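Local coordinates for glycosyl hydrolase family 2, TIM barrel domain protein (Parabacteroides merdae ATCC 43184, PDB 6DXU) that probably hydrolyses beta-glucuronide conjugates in the human gut as a bacterial family 2 glycoside hydrolase, at residues 356-370 against 378-392. Residues are numbered along the deposited sequence; the frame is centred on the assembly and turned at random.
Sequences KDMGVNFIRLGHYQQ and CDELGILVWEEIPWC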
loop_
_atom_site.group_PDB
_atom_site.type_symbol
_atom_site.label_atom_id
_atom_site.label_comp_id
_atom_site.label_asym_id
_atom_site.label_seq_id
_atom_site.Cartn_x
_atom_site.Cartn_y
_atom_site.Cartn_z
ATOM N N LYS D 356 -42.601 -26.101 -12.831
ATOM C CA LYS D 356 -43.572 -25.841 -13.893
ATOM C C LYS D 356 -44.753 -26.809 -13.810
ATOM O O LYS D 356 -45.918 -26.395 -13.896
ATOM C CB LYS D 356 -42.873 -25.938 -15.251
ATOM C CG LYS D 356 -43.774 -25.689 -16.440
ATOM C CD LYS D 356 -44.233 -24.255 -16.486
ATOM C CE LYS D 356 -45.265 -24.101 -17.604
ATOM N NZ LYS D 356 -45.531 -22.691 -17.911
ATOM N N ASP D 357 -44.471 -28.091 -13.574
ATOM C CA ASP D 357 -45.526 -29.088 -13.416
ATOM C C ASP D 357 -46.390 -28.822 -12.191
ATOM O O ASP D 357 -47.483 -29.389 -12.081
ATOM C CB ASP D 357 -44.920 -30.489 -13.318
ATOM C CG ASP D 357 -44.366 -30.978 -14.638
ATOM O OD1 ASP D 357 -44.635 -30.334 -15.676
ATOM O OD2 ASP D 357 -43.649 -31.999 -14.633
ATOM N N MET D 358 -45.929 -27.990 -11.265
ATOM C CA MET D 358 -46.744 -27.611 -10.123
ATOM C C MET D 358 -47.636 -26.419 -10.416
ATOM O O MET D 358 -48.477 -26.077 -9.577
ATOM C CB MET D 358 -45.858 -27.298 -8.909
ATOM C CG MET D 358 -46.568 -27.383 -7.559
ATOM S SD MET D 358 -45.503 -26.987 -6.145
ATOM C CE MET D 358 -45.231 -25.212 -6.349
ATOM N N GLY D 359 -47.466 -25.778 -11.571
ATOM C CA GLY D 359 -48.234 -24.600 -11.929
ATOM C C GLY D 359 -47.558 -23.273 -11.665
ATOM O O GLY D 359 -48.201 -22.228 -11.837
ATOM N N VAL D 360 -46.284 -23.274 -11.253
ATOM C CA VAL D 360 -45.583 -22.020 -10.987
ATOM C C VAL D 360 -45.504 -21.187 -12.259
ATOM O O VAL D 360 -45.177 -21.699 -13.339
ATOM C CB VAL D 360 -44.180 -22.324 -10.430
ATOM C CG1 VAL D 360 -43.305 -21.052 -10.364
ATOM C CG2 VAL D 360 -44.288 -22.991 -9.058
ATOM N N ASN D 361 -45.774 -19.882 -12.141
ATOM C CA ASN D 361 -45.496 -18.964 -13.247
ATOM C C ASN D 361 -44.597 -17.800 -12.838
ATOM O O ASN D 361 -44.400 -16.870 -13.638
ATOM C CB ASN D 361 -46.794 -18.434 -13.891
ATOM C CG ASN D 361 -47.615 -17.532 -12.958
ATOM O OD1 ASN D 361 -47.101 -16.954 -12.001
ATOM N ND2 ASN D 361 -48.915 -17.424 -13.240
ATOM N N PHE D 362 -44.053 -17.818 -11.622
ATOM C CA PHE D 362 -43.250 -16.709 -11.124
ATOM C C PHE D 362 -42.269 -17.250 -10.098
ATOM O O PHE D 362 -42.621 -18.120 -9.298
ATOM C CB PHE D 362 -44.134 -15.624 -10.493
ATOM C CG PHE D 362 -43.369 -14.527 -9.800
ATOM C CD1 PHE D 362 -42.483 -13.720 -10.500
ATOM C CD2 PHE D 362 -43.552 -14.300 -8.447
ATOM C CE1 PHE D 362 -41.777 -12.707 -9.838
ATOM C CE2 PHE D 362 -42.863 -13.311 -7.782
ATOM C CZ PHE D 362 -41.968 -12.505 -8.479
ATOM N N ILE D 363 -41.041 -16.736 -10.107
ATOM C CA ILE D 363 -40.066 -17.160 -9.113
ATOM C C ILE D 363 -39.208 -15.965 -8.720
ATOM O O ILE D 363 -38.813 -15.153 -9.566
ATOM C CB ILE D 363 -39.202 -18.344 -9.617
ATOM C CG1 ILE D 363 -38.345 -18.919 -8.476
ATOM C CG2 ILE D 363 -38.338 -17.935 -10.819
ATOM C CD1 ILE D 363 -37.643 -20.235 -8.827
ATOM N N ARG D 364 -38.944 -15.854 -7.431
ATOM C CA ARG D 364 -37.904 -14.975 -6.913
ATOM C C ARG D 364 -36.709 -15.858 -6.585
ATOM O O ARG D 364 -36.840 -16.816 -5.817
ATOM C CB ARG D 364 -38.412 -14.212 -5.692
ATOM C CG ARG D 364 -37.354 -13.381 -4.932
ATOM C CD ARG D 364 -38.027 -12.538 -3.862
ATOM N NE ARG D 364 -37.070 -11.916 -2.950
ATOM C CZ ARG D 364 -37.012 -12.126 -1.638
ATOM N NH1 ARG D 364 -37.849 -12.970 -1.043
ATOM N NH2 ARG D 364 -36.100 -11.483 -0.917
ATOM N N LEU D 365 -35.559 -15.568 -7.196
ATOM C CA LEU D 365 -34.436 -16.512 -7.206
ATOM C C LEU D 365 -33.603 -16.409 -5.923
ATOM O O LEU D 365 -32.391 -16.202 -5.941
ATOM C CB LEU D 365 -33.584 -16.297 -8.452
ATOM C CG LEU D 365 -34.299 -16.678 -9.753
ATOM C CD1 LEU D 365 -33.464 -16.334 -10.981
ATOM C CD2 LEU D 365 -34.614 -18.175 -9.749
ATOM N N GLY D 366 -34.280 -16.607 -4.791
ATOM C CA GLY D 366 -33.584 -16.501 -3.527
ATOM C C GLY D 366 -33.067 -15.094 -3.357
ATOM O O GLY D 366 -33.708 -14.120 -3.766
ATOM N N HIS D 367 -31.876 -14.971 -2.778
ATOM C CA HIS D 367 -31.331 -13.663 -2.453
ATOM C C HIS D 367 -30.125 -13.293 -3.313
ATOM O O HIS D 367 -29.308 -12.461 -2.897
ATOM C CB HIS D 367 -30.965 -13.613 -0.967
ATOM C CG HIS D 367 -32.121 -13.915 -0.064
ATOM N ND1 HIS D 367 -33.334 -13.269 -0.171
ATOM C CD2 HIS D 367 -32.267 -14.827 0.926
ATOM C CE1 HIS D 367 -34.170 -13.749 0.733
ATOM N NE2 HIS D 367 -33.547 -14.694 1.415
ATOM N N TYR D 368 -30.003 -13.858 -4.513
ATOM C CA TYR D 368 -28.807 -13.589 -5.309
ATOM C C TYR D 368 -29.038 -13.975 -6.763
ATOM O O TYR D 368 -30.010 -14.659 -7.108
ATOM C CB TYR D 368 -27.579 -14.332 -4.735
ATOM C CG TYR D 368 -27.933 -15.737 -4.291
ATOM C CD1 TYR D 368 -28.118 -16.754 -5.217
ATOM C CD2 TYR D 368 -28.099 -16.044 -2.935
ATOM C CE1 TYR D 368 -28.458 -18.053 -4.812
ATOM C CE2 TYR D 368 -28.445 -17.331 -2.523
ATOM C CZ TYR D 368 -28.615 -18.335 -3.461
ATOM O OH TYR D 368 -28.966 -19.614 -3.027
ATOM N N GLN D 369 -28.137 -13.484 -7.620
ATOM C CA GLN D 369 -28.119 -13.900 -9.015
ATOM C C GLN D 369 -27.884 -15.401 -9.086
ATOM O O GLN D 369 -27.061 -15.949 -8.347
ATOM C CB GLN D 369 -27.010 -13.155 -9.763
ATOM C CG GLN D 369 -26.834 -13.590 -11.220
ATOM C CD GLN D 369 -25.712 -12.830 -11.930
ATOM O OE1 GLN D 369 -25.276 -11.756 -11.483
ATOM N NE2 GLN D 369 -25.231 -13.391 -13.031
ATOM N N GLN D 370 -28.602 -16.080 -9.975
ATOM C CA GLN D 370 -28.474 -17.528 -10.036
ATOM C C GLN D 370 -27.865 -17.949 -11.366
ATOM O O GLN D 370 -27.692 -17.138 -12.275
ATOM C CB GLN D 370 -29.835 -18.193 -9.781
ATOM C CG GLN D 370 -30.246 -18.025 -8.315
ATOM C CD GLN D 370 -31.249 -19.061 -7.834
ATOM O OE1 GLN D 370 -31.660 -19.951 -8.585
ATOM N NE2 GLN D 370 -31.644 -18.949 -6.572
ATOM N N CYS D 378 -36.188 -20.636 -17.130
ATOM C CA CYS D 378 -37.363 -19.787 -16.931
ATOM C C CYS D 378 -37.880 -19.234 -18.255
ATOM O O CYS D 378 -39.101 -19.147 -18.467
ATOM C CB CYS D 378 -37.051 -18.650 -15.958
ATOM S SG CYS D 378 -36.772 -19.214 -14.234
ATOM N N ASP D 379 -36.973 -18.827 -19.149
ATOM C CA ASP D 379 -37.399 -18.400 -20.482
ATOM C C ASP D 379 -38.131 -19.521 -21.209
ATOM O O ASP D 379 -39.136 -19.284 -21.889
ATOM C CB ASP D 379 -36.199 -17.985 -21.325
ATOM C CG ASP D 379 -35.568 -16.674 -20.885
ATOM O OD1 ASP D 379 -36.185 -15.878 -20.140
ATOM O OD2 ASP D 379 -34.419 -16.444 -21.321
ATOM N N GLU D 380 -37.596 -20.744 -21.127
ATOM C CA GLU D 380 -38.116 -21.855 -21.917
ATOM C C GLU D 380 -39.379 -22.433 -21.325
ATOM O O GLU D 380 -40.226 -22.946 -22.065
ATOM C CB GLU D 380 -37.083 -22.971 -22.021
ATOM C CG GLU D 380 -35.894 -22.612 -22.871
ATOM C CD GLU D 380 -34.802 -23.655 -22.787
ATOM O OE1 GLU D 380 -35.081 -24.773 -22.280
ATOM O OE2 GLU D 380 -33.667 -23.351 -23.226
ATOM N N LEU D 381 -39.521 -22.384 -20.010
ATOM C CA LEU D 381 -40.674 -22.997 -19.363
ATOM C C LEU D 381 -41.814 -22.023 -19.112
ATOM O O LEU D 381 -42.922 -22.469 -18.812
ATOM C CB LEU D 381 -40.259 -23.631 -18.033
ATOM C CG LEU D 381 -39.339 -24.852 -18.127
ATOM C CD1 LEU D 381 -38.790 -25.169 -16.750
ATOM C CD2 LEU D 381 -40.098 -26.057 -18.685
ATOM N N GLY D 382 -41.562 -20.720 -19.175
ATOM C CA GLY D 382 -42.589 -19.721 -18.939
ATOM C C GLY D 382 -42.754 -19.343 -17.479
ATOM O O GLY D 382 -43.857 -19.426 -16.929
ATOM N N ILE D 383 -41.668 -18.916 -16.837
ATOM C CA ILE D 383 -41.678 -18.540 -15.425
ATOM C C ILE D 383 -41.088 -17.140 -15.324
ATOM O O ILE D 383 -39.908 -16.946 -15.635
ATOM C CB ILE D 383 -40.880 -19.525 -14.556
ATOM C CG1 ILE D 383 -41.453 -20.938 -14.693
ATOM C CG2 ILE D 383 -40.856 -19.054 -13.086
ATOM C CD1 ILE D 383 -40.609 -22.005 -13.964
ATOM N N LEU D 384 -41.904 -16.165 -14.919
ATOM C CA LEU D 384 -41.417 -14.805 -14.714
ATOM C C LEU D 384 -40.459 -14.761 -13.518
ATOM O O LEU D 384 -40.524 -15.598 -12.613
ATOM C CB LEU D 384 -42.585 -13.846 -14.494
ATOM C CG LEU D 384 -43.507 -13.696 -15.713
ATOM C CD1 LEU D 384 -44.880 -13.164 -15.309
ATOM C CD2 LEU D 384 -42.850 -12.798 -16.748
ATOM N N VAL D 385 -39.569 -13.762 -13.506
ATOM C CA VAL D 385 -38.431 -13.769 -12.589
ATOM C C VAL D 385 -38.256 -12.429 -11.878
ATOM O O VAL D 385 -38.253 -11.364 -12.512
ATOM C CB VAL D 385 -37.132 -14.141 -13.332
ATOM C CG1 VAL D 385 -35.890 -13.822 -12.491
ATOM C CG2 VAL D 385 -37.151 -15.614 -13.700
ATOM N N TRP D 386 -38.065 -12.511 -10.559
ATOM C CA TRP D 386 -37.474 -11.479 -9.714
ATOM C C TRP D 386 -36.096 -11.987 -9.300
ATOM O O TRP D 386 -35.976 -13.094 -8.749
ATOM C CB TRP D 386 -38.391 -11.226 -8.514
ATOM C CG TRP D 386 -37.910 -10.466 -7.278
ATOM C CD1 TRP D 386 -36.626 -10.358 -6.772
ATOM C CD2 TRP D 386 -38.754 -9.758 -6.352
ATOM N NE1 TRP D 386 -36.635 -9.614 -5.611
ATOM C CE2 TRP D 386 -37.922 -9.238 -5.330
ATOM C CE3 TRP D 386 -40.125 -9.510 -6.293
ATOM C CZ2 TRP D 386 -38.426 -8.491 -4.271
ATOM C CZ3 TRP D 386 -40.619 -8.757 -5.244
ATOM C CH2 TRP D 386 -39.779 -8.267 -4.245
ATOM N N GLU D 387 -35.057 -11.219 -9.631
ATOM C CA GLU D 387 -33.690 -11.594 -9.297
ATOM C C GLU D 387 -33.024 -10.427 -8.584
ATOM O O GLU D 387 -33.076 -9.286 -9.072
ATOM C CB GLU D 387 -32.914 -12.003 -10.562
ATOM C CG GLU D 387 -31.600 -12.761 -10.262
ATOM C CD GLU D 387 -30.897 -13.225 -11.525
ATOM O OE1 GLU D 387 -30.948 -12.515 -12.566
ATOM O OE2 GLU D 387 -30.296 -14.310 -11.481
ATOM N N GLU D 388 -32.372 -10.703 -7.444
ATOM C CA GLU D 388 -31.877 -9.633 -6.580
ATOM C C GLU D 388 -30.405 -9.820 -6.238
ATOM O O GLU D 388 -29.834 -10.893 -6.441
ATOM C CB GLU D 388 -32.690 -9.541 -5.275
ATOM C CG GLU D 388 -32.511 -10.697 -4.298
ATOM C CD GLU D 388 -33.575 -10.668 -3.185
ATOM O OE1 GLU D 388 -34.734 -10.306 -3.481
ATOM O OE2 GLU D 388 -33.240 -10.952 -2.013
ATOM N N ILE D 389 -29.782 -8.744 -5.746
ATOM C CA ILE D 389 -28.408 -8.825 -5.245
ATOM C C ILE D 389 -28.449 -9.292 -3.798
ATOM O O ILE D 389 -29.460 -9.072 -3.107
ATOM C CB ILE D 389 -27.656 -7.483 -5.345
ATOM C CG1 ILE D 389 -28.398 -6.380 -4.589
ATOM C CG2 ILE D 389 -27.418 -7.122 -6.798
ATOM C CD1 ILE D 389 -27.503 -5.139 -4.280
ATOM N N PRO D 390 -27.366 -9.908 -3.285
ATOM C CA PRO D 390 -27.391 -10.417 -1.908
ATOM C C PRO D 390 -27.115 -9.372 -0.845
ATOM O O PRO D 390 -26.387 -9.661 0.100
ATOM C CB PRO D 390 -26.287 -11.487 -1.911
ATOM C CG PRO D 390 -25.335 -11.036 -2.960
ATOM C CD PRO D 390 -26.169 -10.354 -4.021
ATOM N N TRP D 391 -27.673 -8.168 -0.968
ATOM C CA TRP D 391 -27.641 -7.209 0.136
ATOM C C TRP D 391 -28.756 -7.632 1.085
ATOM O O TRP D 391 -29.897 -7.168 0.996
ATOM C CB TRP D 391 -27.808 -5.778 -0.362
ATOM C CG TRP D 391 -27.662 -4.730 0.731
ATOM C CD1 TRP D 391 -27.020 -4.874 1.938
ATOM C CD2 TRP D 391 -28.196 -3.402 0.725
ATOM N NE1 TRP D 391 -27.105 -3.719 2.660
ATOM C CE2 TRP D 391 -27.817 -2.794 1.942
ATOM C CE3 TRP D 391 -28.936 -2.658 -0.203
ATOM C CZ2 TRP D 391 -28.168 -1.481 2.265
ATOM C CZ3 TRP D 391 -29.283 -1.351 0.119
ATOM C CH2 TRP D 391 -28.892 -0.774 1.337
ATOM N N CYS D 392 -28.415 -8.536 2.007
ATOM C CA CYS D 392 -29.389 -9.333 2.752
ATOM C C CYS D 392 -29.060 -9.304 4.243
ATOM O O CYS D 392 -28.272 -10.128 4.710
ATOM C CB CYS D 392 -29.395 -10.757 2.200
ATOM S SG CYS D 392 -30.580 -11.895 2.972
HETATM O O HOH W 1 -32.673 -13.457 -6.687
HETATM O O HOH W 2 -26.837 -10.894 -7.290
#
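Glu-388 OE1 accepts three N-H groups: Arg-364 NE at 2.9 Å, Arg-364 NH2, and the indole NE1 of Trp-386 from its own strand. The arginine grips it side-on through NE and NH2, both on this one oxygen, which lies in the guanidinium plane; NE reaches it from above the carboxylate plane, while NE1 uses the anti lone pair. OE2 takes the bond from His-367 ND1 (3.0 Å, 158° at the hydrogen) in the plane of the imidazole, turned 32° from the carboxylate. Cys-392 SG sits over one face of that imidazole. With CG between the backbone N and the carbonyl carbon (chi1 69°), the extended chain of Glu-388 leaves its strand nearly at right angles and brings the carboxylate to these donors. A glutamine here would probably leave the arginine without this charge and put an amide NH2 against either His-367 ND1 or the Arg-364 and Trp-386 N-H groups. Arg-364 also salt-bridges Glu-514 through NH1, and its CD rides over the five-membered ring of Trp-386, 3.6 Å from the centroid, a CH-pi contact. Strands 362-364 and 384-388 are neighbouring parallel strands of the TIM barrel, joined through helix 372-381 as a beta-alpha-beta unit; the Glu-388 carboxylate and its donors gather at their C-terminal end, where such barrels carry their active sites. Between the strands, Leu-365 N bonds Trp-386 O at 3.0 Å. On the Arg-364 face Phe-362 CZ packs on Trp-386 CB. On the opposite face Ile-363 CG2 meets Ile-383 CG2 at 3.6 Å. Within strand 384-388, Glu-387 OE2 receives Gln-370 N (2.9 Å) from the loop after strand 362-364; its OE1 is bonded to His-416. At the other end Lys-356 NZ reaches Leu-381 O at 2.8 Å, joining helices 345-357 and 372-381.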